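Imidazoleglycerol-phosphate dehydratase (Pyrococcus furiosus, PDB 5DNL) catalyses the dehydration of imidazoleglycerol phosphate to imidazoleacetol phosphate, the sixth step of histidine biosynthesis. Local coordinates at residues 49-57 / 113-122; 94-105 / 127-138. One frame throughout, in Å; residues are numbered along the deposited sequence.

How the interactions relate
From the N terminus, the chain passes through a first four-stranded mixed sheet and enters helix 51-69, which carries one side of interaction 1. It then runs through strands 77-84 and 87-94 into 94-105, the first half of interaction 2. Helix 116-130 follows; the residues leading into it and its first turns (113-122) pack back on 49-57, closing a loop of 55 residues. The same helix leads into 127-138, whose strand returns beside 100-104 and closes a shorter loop of 21 residues. The two contacts therefore cross along the sequence. They touch where Leu-119 and Val-116 pack on Val-103 and Val-105, so helix 116-130 ties the manganese-bearing helix 51-69 to the second sheet.

Interaction 1: 49-57 / 113-122; sequences DLRHHLWED and GFAVSLLKEF. With MN (manganese (II) ion), chain D; MN (manganese (II) ion), chain E; 5DL ([(2S)-2-hydroxy-3-(1H-1,2,4-triazol-1-yl)propyl]phosphonic acid), chain F.
Helices 51-57 and 116-122 run roughly parallel, their axes 33° apart and 7.7 Å at closest approach, with Glu-56 and Phe-122 nearest in register. This helix pair builds half of a manganese site that binds the triazole inhibitor. Trp-55 lays one face of its indole against Leu-118, whose CB sits 4.0 Å from the centroid of the six-membered ring in a CH-pi contact. Leu-118 CD1 lies over one face of the Arg-51 guanidinium. In that guanidinium plane, Arg-51 NH2 points an almost straight bond of 2.9 Å (176°) at a lone pair of Gly-113 O, while Arg-51 NE pairs with Asp-24. With CG anti to the backbone N (chi1 179°), the His-52 ring reaches the manganese, NE2 binding it alongside OE1 of Glu-56 and of Glu-121; the ring's other polar partner is Glu-111 of a second subunit. The Glu-56 and Glu-121 carboxylates lie alongside with planes nearly perpendicular, the shared cation probably offsetting their repulsion. His-146 of that subunit, a water and triazole N4 complete the site. His-53 ND1 donates to Asp-49 OD1 at 2.8 Å, on the syn side but tilted well out of the carboxylate plane; His-53 NE2 lies 2.4 Å from the second manganese.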
loop_
_atom_site.group_PDB
_atom_site.type_symbol
_atom_site.label_atom_id
_atom_site.label_comp_id
_atom_site.label_asym_id
_atom_site.label_seq_id
_atom_site.Cartn_x
_atom_site.Cartn_y
_atom_site.Cartn_z
ATOM N N ASP A 49 -47.967 -17.334 2.288
ATOM C CA ASP A 49 -47.369 -18.023 1.149
ATOM C C ASP A 49 -45.850 -18.120 1.297
ATOM O O ASP A 49 -45.288 -19.207 1.280
ATOM C CB ASP A 49 -47.807 -17.386 -0.192
ATOM C CG ASP A 49 -47.647 -15.842 -0.246
ATOM O OD1 ASP A 49 -47.110 -15.215 0.689
ATOM O OD2 ASP A 49 -48.091 -15.231 -1.253
ATOM N N LEU A 50 -45.192 -16.982 1.470
ATOM C CA LEU A 50 -43.749 -16.894 1.592
ATOM C C LEU A 50 -43.380 -16.265 2.940
ATOM O O LEU A 50 -44.045 -15.342 3.398
ATOM C CB LEU A 50 -43.163 -16.042 0.465
ATOM C CG LEU A 50 -43.359 -16.530 -0.969
ATOM C CD1 LEU A 50 -42.652 -15.578 -1.926
ATOM C CD2 LEU A 50 -42.893 -17.971 -1.144
ATOM N N ARG A 51 -42.285 -16.730 3.527
ATOM C CA ARG A 51 -41.882 -16.279 4.855
ATOM C C ARG A 51 -41.660 -14.758 4.909
ATOM O O ARG A 51 -41.980 -14.130 5.900
ATOM C CB ARG A 51 -40.616 -17.007 5.355
ATOM C CG ARG A 51 -40.855 -18.465 5.746
ATOM C CD ARG A 51 -39.594 -19.121 6.290
ATOM N NE ARG A 51 -39.272 -18.671 7.651
ATOM C CZ ARG A 51 -38.048 -18.522 8.154
ATOM N NH1 ARG A 51 -36.959 -18.706 7.400
ATOM N NH2 ARG A 51 -37.913 -18.157 9.418
ATOM N N HIS A 52 -41.084 -14.150 3.863
ATOM C CA HIS A 52 -40.896 -12.693 3.869
ATOM C C HIS A 52 -42.232 -11.988 4.048
ATOM O O HIS A 52 -42.340 -11.058 4.842
ATOM C CB HIS A 52 -40.239 -12.277 2.574
ATOM C CG HIS A 52 -39.996 -10.808 2.381
ATOM N ND1 HIS A 52 -38.788 -10.349 1.900
ATOM C CD2 HIS A 52 -40.785 -9.711 2.507
ATOM C CE1 HIS A 52 -38.850 -9.044 1.722
ATOM N NE2 HIS A 52 -40.042 -8.628 2.095
ATOM N N HIS A 53 -43.232 -12.417 3.282
ATOM C CA HIS A 53 -44.553 -11.798 3.398
ATOM C C HIS A 53 -45.097 -11.963 4.829
ATOM O O HIS A 53 -45.692 -11.049 5.378
ATOM C CB HIS A 53 -45.546 -12.367 2.401
ATOM C CG HIS A 53 -45.168 -12.154 0.965
ATOM N ND1 HIS A 53 -45.634 -12.968 -0.041
ATOM C CD2 HIS A 53 -44.383 -11.234 0.359
ATOM C CE1 HIS A 53 -45.158 -12.564 -1.199
ATOM N NE2 HIS A 53 -44.412 -11.500 -0.988
ATOM N N LEU A 54 -44.892 -13.130 5.428
ATOM C CA LEU A 54 -45.288 -13.351 6.812
ATOM C C LEU A 54 -44.612 -12.409 7.787
ATOM O O LEU A 54 -45.256 -11.757 8.593
ATOM C CB LEU A 54 -45.001 -14.785 7.235
ATOM C CG LEU A 54 -45.235 -15.119 8.697
ATOM C CD1 LEU A 54 -46.726 -15.077 9.036
ATOM C CD2 LEU A 54 -44.605 -16.458 9.045
ATOM N N TRP A 55 -43.283 -12.343 7.736
ATOM C CA TRP A 55 -42.545 -11.513 8.703
ATOM C C TRP A 55 -42.913 -10.029 8.594
ATOM O O TRP A 55 -43.117 -9.340 9.594
ATOM C CB TRP A 55 -41.022 -11.740 8.596
ATOM C CG TRP A 55 -40.554 -13.031 9.225
ATOM C CD1 TRP A 55 -40.950 -14.301 8.890
ATOM C CD2 TRP A 55 -39.627 -13.175 10.317
ATOM N NE1 TRP A 55 -40.317 -15.213 9.693
ATOM C CE2 TRP A 55 -39.505 -14.556 10.574
ATOM C CE3 TRP A 55 -38.871 -12.269 11.087
ATOM C CZ2 TRP A 55 -38.672 -15.053 11.571
ATOM C CZ3 TRP A 55 -38.043 -12.768 12.068
ATOM C CH2 TRP A 55 -37.957 -14.145 12.305
ATOM N N GLU A 56 -42.953 -9.529 7.365
ATOM C CA GLU A 56 -43.308 -8.136 7.123
ATOM C C GLU A 56 -44.749 -7.880 7.566
ATOM O O GLU A 56 -45.009 -6.890 8.251
ATOM C CB GLU A 56 -43.154 -7.829 5.635
ATOM C CG GLU A 56 -43.675 -6.464 5.244
ATOM C CD GLU A 56 -43.240 -6.033 3.865
ATOM O OE1 GLU A 56 -42.563 -6.820 3.163
ATOM O OE2 GLU A 56 -43.610 -4.910 3.476
ATOM N N ASP A 57 -45.682 -8.750 7.163
ATOM C CA ASP A 57 -47.088 -8.481 7.431
ATOM C C ASP A 57 -47.457 -8.660 8.911
ATOM O O ASP A 57 -48.317 -7.952 9.426
ATOM C CB ASP A 57 -47.942 -9.330 6.518
ATOM C CG ASP A 57 -47.775 -8.957 5.040
ATOM O OD1 ASP A 57 -46.967 -8.044 4.678
ATOM O OD2 ASP A 57 -48.459 -9.592 4.220
ATOM N N GLY A 113 -33.098 -20.477 9.409
ATOM C CA GLY A 113 -34.341 -19.886 9.881
ATOM C C GLY A 113 -34.206 -18.444 10.319
ATOM O O GLY A 113 -35.218 -17.745 10.440
ATOM N N PHE A 114 -32.964 -18.007 10.589
ATOM C CA PHE A 114 -32.669 -16.661 11.038
ATOM C C PHE A 114 -32.010 -15.957 9.868
ATOM O O PHE A 114 -31.006 -16.416 9.326
ATOM C CB PHE A 114 -31.753 -16.667 12.261
ATOM C CG PHE A 114 -32.442 -17.124 13.522
ATOM C CD1 PHE A 114 -32.485 -18.469 13.871
ATOM C CD2 PHE A 114 -33.047 -16.204 14.365
ATOM C CE1 PHE A 114 -33.112 -18.883 15.037
ATOM C CE2 PHE A 114 -33.686 -16.611 15.523
ATOM C CZ PHE A 114 -33.728 -17.943 15.847
ATOM N N ALA A 115 -32.616 -14.874 9.442
ATOM C CA ALA A 115 -32.092 -14.111 8.325
ATOM C C ALA A 115 -32.258 -12.634 8.563
ATOM O O ALA A 115 -33.316 -12.179 9.033
ATOM C CB ALA A 115 -32.811 -14.507 7.051
ATOM N N VAL A 116 -31.236 -11.870 8.200
ATOM C CA VAL A 116 -31.293 -10.422 8.305
ATOM C C VAL A 116 -32.453 -9.881 7.459
ATOM O O VAL A 116 -33.147 -8.937 7.894
ATOM C CB VAL A 116 -29.939 -9.783 7.883
ATOM C CG1 VAL A 116 -30.040 -8.265 7.831
ATOM C CG2 VAL A 116 -28.832 -10.228 8.843
ATOM N N SER A 117 -32.672 -10.426 6.263
ATOM C CA SER A 117 -33.815 -10.007 5.419
ATOM C C SER A 117 -35.123 -10.019 6.197
ATOM O O SER A 117 -35.887 -9.055 6.186
ATOM C CB SER A 117 -33.975 -10.909 4.185
ATOM O OG SER A 117 -35.284 -10.739 3.564
ATOM N N LEU A 118 -35.367 -11.112 6.896
ATOM C CA LEU A 118 -36.633 -11.301 7.600
ATOM C C LEU A 118 -36.710 -10.401 8.828
ATOM O O LEU A 118 -37.764 -9.796 9.093
ATOM C CB LEU A 118 -36.819 -12.760 7.978
ATOM C CG LEU A 118 -36.904 -13.749 6.817
ATOM C CD1 LEU A 118 -37.057 -15.177 7.332
ATOM C CD2 LEU A 118 -38.025 -13.428 5.847
ATOM N N LEU A 119 -35.607 -10.274 9.564
ATOM C CA LEU A 119 -35.572 -9.342 10.696
ATOM C C LEU A 119 -35.874 -7.929 10.260
ATOM O O LEU A 119 -36.733 -7.248 10.831
ATOM C CB LEU A 119 -34.238 -9.389 11.426
ATOM C CG LEU A 119 -34.052 -8.336 12.512
ATOM C CD1 LEU A 119 -35.027 -8.536 13.664
ATOM C CD2 LEU A 119 -32.615 -8.391 13.013
ATOM N N LYS A 120 -35.177 -7.488 9.216
ATOM C CA LYS A 120 -35.348 -6.116 8.718
ATOM C C LYS A 120 -36.774 -5.876 8.241
ATOM O O LYS A 120 -37.341 -4.801 8.480
ATOM C CB LYS A 120 -34.367 -5.775 7.594
ATOM C CG LYS A 120 -32.951 -5.546 8.067
ATOM C CD LYS A 120 -32.056 -5.146 6.901
ATOM C CE LYS A 120 -30.671 -4.741 7.357
ATOM N NZ LYS A 120 -29.822 -4.436 6.173
ATOM N N GLU A 121 -37.364 -6.857 7.563
ATOM C CA GLU A 121 -38.717 -6.662 7.041
ATOM C C GLU A 121 -39.770 -6.664 8.154
ATOM O O GLU A 121 -40.740 -5.888 8.100
ATOM C CB GLU A 121 -39.015 -7.640 5.916
ATOM C CG GLU A 121 -38.241 -7.272 4.670
ATOM C CD GLU A 121 -38.627 -5.906 4.164
ATOM O OE1 GLU A 121 -39.742 -5.740 3.611
ATOM O OE2 GLU A 121 -37.836 -4.966 4.394
ATOM N N PHE A 122 -39.573 -7.476 9.181
ATOM C CA PHE A 122 -40.444 -7.385 10.350
ATOM C C PHE A 122 -40.355 -5.988 10.993
ATOM O O PHE A 122 -41.379 -5.367 11.316
ATOM C CB PHE A 122 -40.088 -8.463 11.391
ATOM C CG PHE A 122 -40.730 -8.220 12.742
ATOM C CD1 PHE A 122 -42.037 -8.610 12.980
ATOM C CD2 PHE A 122 -40.042 -7.564 13.743
ATOM C CE1 PHE A 122 -42.649 -8.346 14.204
ATOM C CE2 PHE A 122 -40.639 -7.311 14.962
ATOM C CZ PHE A 122 -41.938 -7.696 15.191
HETATM MN MN MN D . -40.817 -6.513 1.879
HETATM MN MN MN E . -43.419 -10.339 -2.791
HETATM N N1 5DL F . -42.779 -8.614 -1.514
HETATM C C3 5DL F . -42.854 -6.519 -0.700
HETATM N N2 5DL F . -43.278 -7.344 -1.664
HETATM C C8 5DL F . -46.347 -7.053 -3.943
HETATM C C7 5DL F . -45.507 -7.624 -2.799
HETATM C C6 5DL F . -44.159 -6.920 -2.747
HETATM C C5 5DL F . -42.036 -8.510 -0.407
HETATM O O10 5DL F . -47.080 -4.926 -2.487
HETATM P P9 5DL F . -46.681 -5.271 -3.882
HETATM O O11 5DL F . -47.754 -5.006 -4.910
HETATM O O12 5DL F . -45.424 -4.517 -4.291
HETATM O O13 5DL F . -45.295 -9.034 -2.964
HETATM N N4 5DL F . -42.052 -7.264 0.120
HETATM O O HOH W 1 -41.889 -4.628 1.484
#

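Interaction 2: 94-105 / 127-138; sequences DISNRPYANVDV and ARGLRATIHIKQ. With 5DL ([(2S)-2-hydroxy-3-(1H-1,2,4-triazol-1-yl)propyl]phosphonic acid), chain I.
Tyr-100 and Thr-133 begin a parallel ladder between strands 100-104 and 133-138, the two strands of a beta-alpha-beta unit joined through helix 116-130. Backbone bonds alternate along it, while Asp-94 forms an antiparallel hydrogen-bonded pair with Thr-133 on its other edge. Among the apolar groups, Ile-95 CG1 crosses Leu-130 CD2 at 4.1 Å, and Ala-101 meets Ala-127 of the helix. On the sheet face opposite Ala-101, the Tyr-100 and His-135 rings meet obliquely, planes 51° apart. Side chain and backbone both tie the turn: Arg-131 NE reaches Asn-97 OD1 at 2.8 Å, tilted 26° from the amide plane, and Asn-97 N donates to Arg-131 O. An alanine in place of Arg-131 would probably leave Asn-97 OD1 without this donor, the amide then held chiefly through ND2 to Leu-176 O. Ser-96 OG and Thr-133 OG1 share a hydrogen bond of 2.8 Å, and a water links Thr-133 OG1 to Asp-94 OD2 and Arg-98 NH2, Asp-94 also pairing with Arg-76. Arg-98 grips the phosphonate with two bonds, NH1 to O10 at 2.8 Å and NH2 to O12 at 3.1 Å. Asp-94, Thr-133 and the water thus form a second shell behind Arg-98 in an anion site completed by Arg-76, Ser-171 and Lys-173, with Lys-153 of another subunit.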
loop_
_atom_site.group_PDB
_atom_site.type_symbol
_atom_site.label_atom_id
_atom_site.label_comp_id
_atom_site.label_asym_id
_atom_site.label_seq_id
_atom_site.Cartn_x
_atom_site.Cartn_y
_atom_site.Cartn_z
ATOM N N ASP A 94 -38.948 5.400 19.173
ATOM C CA ASP A 94 -39.660 6.666 19.335
ATOM C C ASP A 94 -40.965 6.524 18.554
ATOM O O ASP A 94 -40.937 6.432 17.316
ATOM C CB ASP A 94 -38.786 7.820 18.827
ATOM C CG ASP A 94 -39.518 9.118 18.686
ATOM O OD1 ASP A 94 -40.709 9.176 19.037
ATOM O OD2 ASP A 94 -38.893 10.099 18.198
ATOM N N ILE A 95 -42.113 6.511 19.251
ATOM C CA ILE A 95 -43.413 6.449 18.607
ATOM C C ILE A 95 -43.733 7.863 18.109
ATOM O O ILE A 95 -44.503 8.631 18.689
ATOM C CB ILE A 95 -44.505 5.845 19.526
ATOM C CG1 ILE A 95 -44.030 4.498 20.086
ATOM C CG2 ILE A 95 -45.799 5.677 18.767
ATOM C CD1 ILE A 95 -45.008 3.826 21.041
ATOM N N SER A 96 -43.071 8.187 17.002
ATOM C CA SER A 96 -42.913 9.543 16.493
ATOM C C SER A 96 -43.918 9.948 15.417
ATOM O O SER A 96 -43.953 11.115 15.041
ATOM C CB SER A 96 -41.549 9.605 15.808
ATOM O OG SER A 96 -41.484 8.592 14.806
ATOM N N ASN A 97 -44.681 8.983 14.885
ATOM C CA ASN A 97 -45.451 9.164 13.671
ATOM C C ASN A 97 -44.577 9.473 12.433
ATOM O O ASN A 97 -45.035 10.051 11.449
ATOM C CB ASN A 97 -46.535 10.229 13.859
ATOM C CG ASN A 97 -47.670 10.088 12.872
ATOM O OD1 ASN A 97 -47.983 8.994 12.405
ATOM N ND2 ASN A 97 -48.260 11.211 12.501
ATOM N N ARG A 98 -43.317 9.044 12.479
ATOM C CA ARG A 98 -42.377 9.216 11.377
ATOM C C ARG A 98 -41.767 7.850 11.062
ATOM O O ARG A 98 -40.706 7.511 11.594
ATOM C CB ARG A 98 -41.264 10.223 11.711
ATOM C CG ARG A 98 -41.731 11.655 11.859
ATOM C CD ARG A 98 -40.549 12.609 11.979
ATOM N NE ARG A 98 -39.821 12.483 13.229
ATOM C CZ ARG A 98 -39.936 13.290 14.291
ATOM N NH1 ARG A 98 -40.752 14.342 14.288
ATOM N NH2 ARG A 98 -39.201 13.068 15.362
ATOM N N PRO A 99 -42.436 7.020 10.241
ATOM C CA PRO A 99 -41.901 5.661 10.051
ATOM C C PRO A 99 -40.452 5.645 9.572
ATOM O O PRO A 99 -40.094 6.339 8.608
ATOM C CB PRO A 99 -42.813 5.046 8.995
ATOM C CG PRO A 99 -44.091 5.789 9.182
ATOM C CD PRO A 99 -43.732 7.184 9.564
ATOM N N TYR A 100 -39.645 4.860 10.274
ATOM C CA TYR A 100 -38.222 4.721 9.984
ATOM C C TYR A 100 -37.695 3.506 10.724
ATOM O O TYR A 100 -38.003 3.336 11.896
ATOM C CB TYR A 100 -37.442 5.922 10.495
ATOM C CG TYR A 100 -35.959 5.866 10.247
ATOM C CD1 TYR A 100 -35.437 6.169 9.001
ATOM C CD2 TYR A 100 -35.084 5.506 11.256
ATOM C CE1 TYR A 100 -34.065 6.100 8.761
ATOM C CE2 TYR A 100 -33.712 5.470 11.032
ATOM C CZ TYR A 100 -33.226 5.763 9.787
ATOM O OH TYR A 100 -31.856 5.704 9.569
ATOM N N ALA A 101 -36.832 2.735 10.073
ATOM C CA ALA A 101 -36.117 1.657 10.736
ATOM C C ALA A 101 -34.673 1.694 10.290
ATOM O O ALA A 101 -34.378 1.942 9.125
ATOM C CB ALA A 101 -36.721 0.315 10.409
ATOM N N ASN A 102 -33.781 1.404 11.232
ATOM C CA ASN A 102 -32.360 1.180 10.932
ATOM C C ASN A 102 -31.964 -0.032 11.751
ATOM O O ASN A 102 -31.900 0.050 12.982
ATOM C CB ASN A 102 -31.548 2.415 11.289
ATOM C CG ASN A 102 -30.045 2.250 11.060
ATOM O OD1 ASN A 102 -29.503 1.156 11.056
ATOM N ND2 ASN A 102 -29.371 3.367 10.890
ATOM N N VAL A 103 -31.695 -1.135 11.064
ATOM C CA VAL A 103 -31.272 -2.388 11.680
ATOM C C VAL A 103 -29.837 -2.645 11.269
ATOM O O VAL A 103 -29.560 -2.843 10.086
ATOM C CB VAL A 103 -32.193 -3.544 11.256
ATOM C CG1 VAL A 103 -31.723 -4.879 11.830
ATOM C CG2 VAL A 103 -33.648 -3.255 11.640
ATOM N N ASP A 104 -28.933 -2.602 12.242
ATOM C CA ASP A 104 -27.495 -2.735 12.037
ATOM C C ASP A 104 -27.020 -3.901 12.906
ATOM O O ASP A 104 -26.725 -3.720 14.103
ATOM C CB ASP A 104 -26.807 -1.425 12.418
ATOM C CG ASP A 104 -25.304 -1.450 12.180
ATOM O OD1 ASP A 104 -24.812 -2.349 11.484
ATOM O OD2 ASP A 104 -24.624 -0.561 12.727
ATOM N N VAL A 105 -26.960 -5.075 12.288
ATOM C CA VAL A 105 -26.453 -6.290 12.915
ATOM C C VAL A 105 -25.306 -6.864 12.102
ATOM O O VAL A 105 -25.083 -6.477 10.933
ATOM C CB VAL A 105 -27.573 -7.343 13.118
ATOM C CG1 VAL A 105 -28.659 -6.781 14.008
ATOM C CG2 VAL A 105 -28.187 -7.804 11.803
ATOM N N ALA A 127 -42.418 -0.617 12.148
ATOM C CA ALA A 127 -42.263 0.824 12.103
ATOM C C ALA A 127 -43.374 1.489 11.308
ATOM O O ALA A 127 -43.864 2.570 11.698
ATOM C CB ALA A 127 -40.906 1.211 11.527
ATOM N N ARG A 128 -43.738 0.885 10.179
ATOM C CA ARG A 128 -44.809 1.418 9.340
ATOM C C ARG A 128 -46.209 1.248 9.932
ATOM O O ARG A 128 -47.032 2.155 9.803
ATOM C CB ARG A 128 -44.719 0.831 7.932
ATOM C CG ARG A 128 -43.507 1.323 7.149
ATOM C CD ARG A 128 -43.326 0.548 5.878
ATOM N NE ARG A 128 -42.182 1.065 5.118
ATOM C CZ ARG A 128 -41.253 0.325 4.539
ATOM N NH1 ARG A 128 -41.322 -1.004 4.532
ATOM N NH2 ARG A 128 -40.231 0.938 3.954
ATOM N N GLY A 129 -46.460 0.125 10.600
ATOM C CA GLY A 129 -47.801 -0.124 11.193
ATOM C C GLY A 129 -48.046 0.683 12.443
ATOM O O GLY A 129 -49.148 1.229 12.637
ATOM N N LEU A 130 -47.034 0.771 13.297
ATOM C CA LEU A 130 -47.099 1.586 14.519
ATOM C C LEU A 130 -46.935 3.071 14.230
ATOM O O LEU A 130 -47.509 3.907 14.950
ATOM C CB LEU A 130 -46.072 1.096 15.540
ATOM C CG LEU A 130 -45.931 1.827 16.868
ATOM C CD1 LEU A 130 -47.273 1.831 17.612
ATOM C CD2 LEU A 130 -44.798 1.232 17.680
ATOM N N ARG A 131 -46.188 3.380 13.161
ATOM C CA ARG A 131 -45.771 4.738 12.757
ATOM C C ARG A 131 -44.772 5.270 13.778
ATOM O O ARG A 131 -45.077 6.122 14.628
ATOM C CB ARG A 131 -46.943 5.691 12.471
ATOM C CG ARG A 131 -47.998 5.047 11.583
ATOM C CD ARG A 131 -49.086 6.004 11.123
ATOM N NE ARG A 131 -49.693 6.789 12.191
ATOM C CZ ARG A 131 -50.780 6.478 12.896
ATOM N NH1 ARG A 131 -51.448 5.350 12.706
ATOM N NH2 ARG A 131 -51.205 7.327 13.820
ATOM N N ALA A 132 -43.567 4.699 13.695
ATOM C CA ALA A 132 -42.540 4.869 14.699
ATOM C C ALA A 132 -41.152 4.819 14.074
ATOM O O ALA A 132 -40.971 4.260 12.983
ATOM C CB ALA A 132 -42.663 3.792 15.773
ATOM N N THR A 133 -40.217 5.389 14.830
ATOM C CA THR A 133 -38.781 5.317 14.575
ATOM C C THR A 133 -38.225 4.150 15.379
ATOM O O THR A 133 -38.368 4.130 16.593
ATOM C CB THR A 133 -38.126 6.627 15.081
ATOM O OG1 THR A 133 -38.786 7.783 14.525
ATOM C CG2 THR A 133 -36.649 6.689 14.761
ATOM N N ILE A 134 -37.520 3.220 14.734
ATOM C CA ILE A 134 -36.942 2.051 15.418
ATOM C C ILE A 134 -35.496 1.838 15.000
ATOM O O ILE A 134 -35.223 1.671 13.810
ATOM C CB ILE A 134 -37.741 0.780 15.116
ATOM C CG1 ILE A 134 -39.215 0.972 15.496
ATOM C CG2 ILE A 134 -37.138 -0.404 15.873
ATOM C CD1 ILE A 134 -40.101 -0.228 15.236
ATOM N N HIS A 135 -34.593 1.842 15.985
ATOM C CA HIS A 135 -33.198 1.503 15.789
ATOM C C HIS A 135 -32.911 0.173 16.468
ATOM O O HIS A 135 -33.253 -0.017 17.645
ATOM C CB HIS A 135 -32.287 2.539 16.419
ATOM C CG HIS A 135 -32.214 3.820 15.667
ATOM N ND1 HIS A 135 -31.179 4.103 14.815
ATOM C CD2 HIS A 135 -33.024 4.904 15.665
ATOM C CE1 HIS A 135 -31.373 5.299 14.284
ATOM N NE2 HIS A 135 -32.469 5.813 14.796
ATOM N N ILE A 136 -32.234 -0.715 15.745
ATOM C CA ILE A 136 -31.684 -1.968 16.286
ATOM C C ILE A 136 -30.186 -1.864 16.016
ATOM O O ILE A 136 -29.795 -1.852 14.851
ATOM C CB ILE A 136 -32.220 -3.239 15.583
ATOM C CG1 ILE A 136 -33.756 -3.296 15.523
ATOM C CG2 ILE A 136 -31.695 -4.488 16.286
ATOM C CD1 ILE A 136 -34.444 -3.317 16.865
ATOM N N LYS A 137 -29.371 -1.774 17.065
ATOM C CA LYS A 137 -27.930 -1.575 16.908
ATOM C C LYS A 137 -27.204 -2.626 17.702
ATOM O O LYS A 137 -27.172 -2.594 18.938
ATOM C CB LYS A 137 -27.494 -0.171 17.334
ATOM C CG LYS A 137 -26.029 0.095 16.995
ATOM C CD LYS A 137 -25.621 1.519 17.310
ATOM C CE LYS A 137 -24.298 1.870 16.636
ATOM N NZ LYS A 137 -24.521 2.264 15.212
ATOM N N GLN A 138 -26.613 -3.568 16.986
ATOM C CA GLN A 138 -25.771 -4.556 17.625
ATOM C C GLN A 138 -24.506 -3.904 18.180
ATOM O O GLN A 138 -23.781 -3.224 17.445
ATOM C CB GLN A 138 -25.415 -5.656 16.641
ATOM C CG GLN A 138 -24.523 -6.747 17.196
ATOM C CD GLN A 138 -24.324 -7.855 16.204
ATOM O OE1 GLN A 138 -25.201 -8.153 15.407
ATOM N NE2 GLN A 138 -23.139 -8.452 16.223
HETATM N N1 5DL I . -36.869 18.497 14.147
HETATM C C3 5DL I . -37.704 16.502 13.475
HETATM N N2 5DL I . -37.593 17.376 14.467
HETATM C C8 5DL I . -39.774 17.753 17.585
HETATM C C7 5DL I . -39.245 18.140 16.193
HETATM C C6 5DL I . -38.168 17.178 15.787
HETATM C C5 5DL I . -36.533 18.260 12.863
HETATM O O10 5DL I . -41.450 15.955 16.501
HETATM P P9 5DL I . -40.571 16.123 17.697
HETATM O O11 5DL I . -41.361 16.111 18.997
HETATM O O12 5DL I . -39.464 15.077 17.739
HETATM O O13 5DL I . -38.715 19.472 16.225
HETATM N N4 5DL I . -37.032 17.064 12.459
HETATM O O HOH W 2 -37.883 10.233 15.661
HETATM O O HOH W 3 -38.215 8.437 12.197
HETATM O O HOH W 4 -26.505 1.898 13.261
#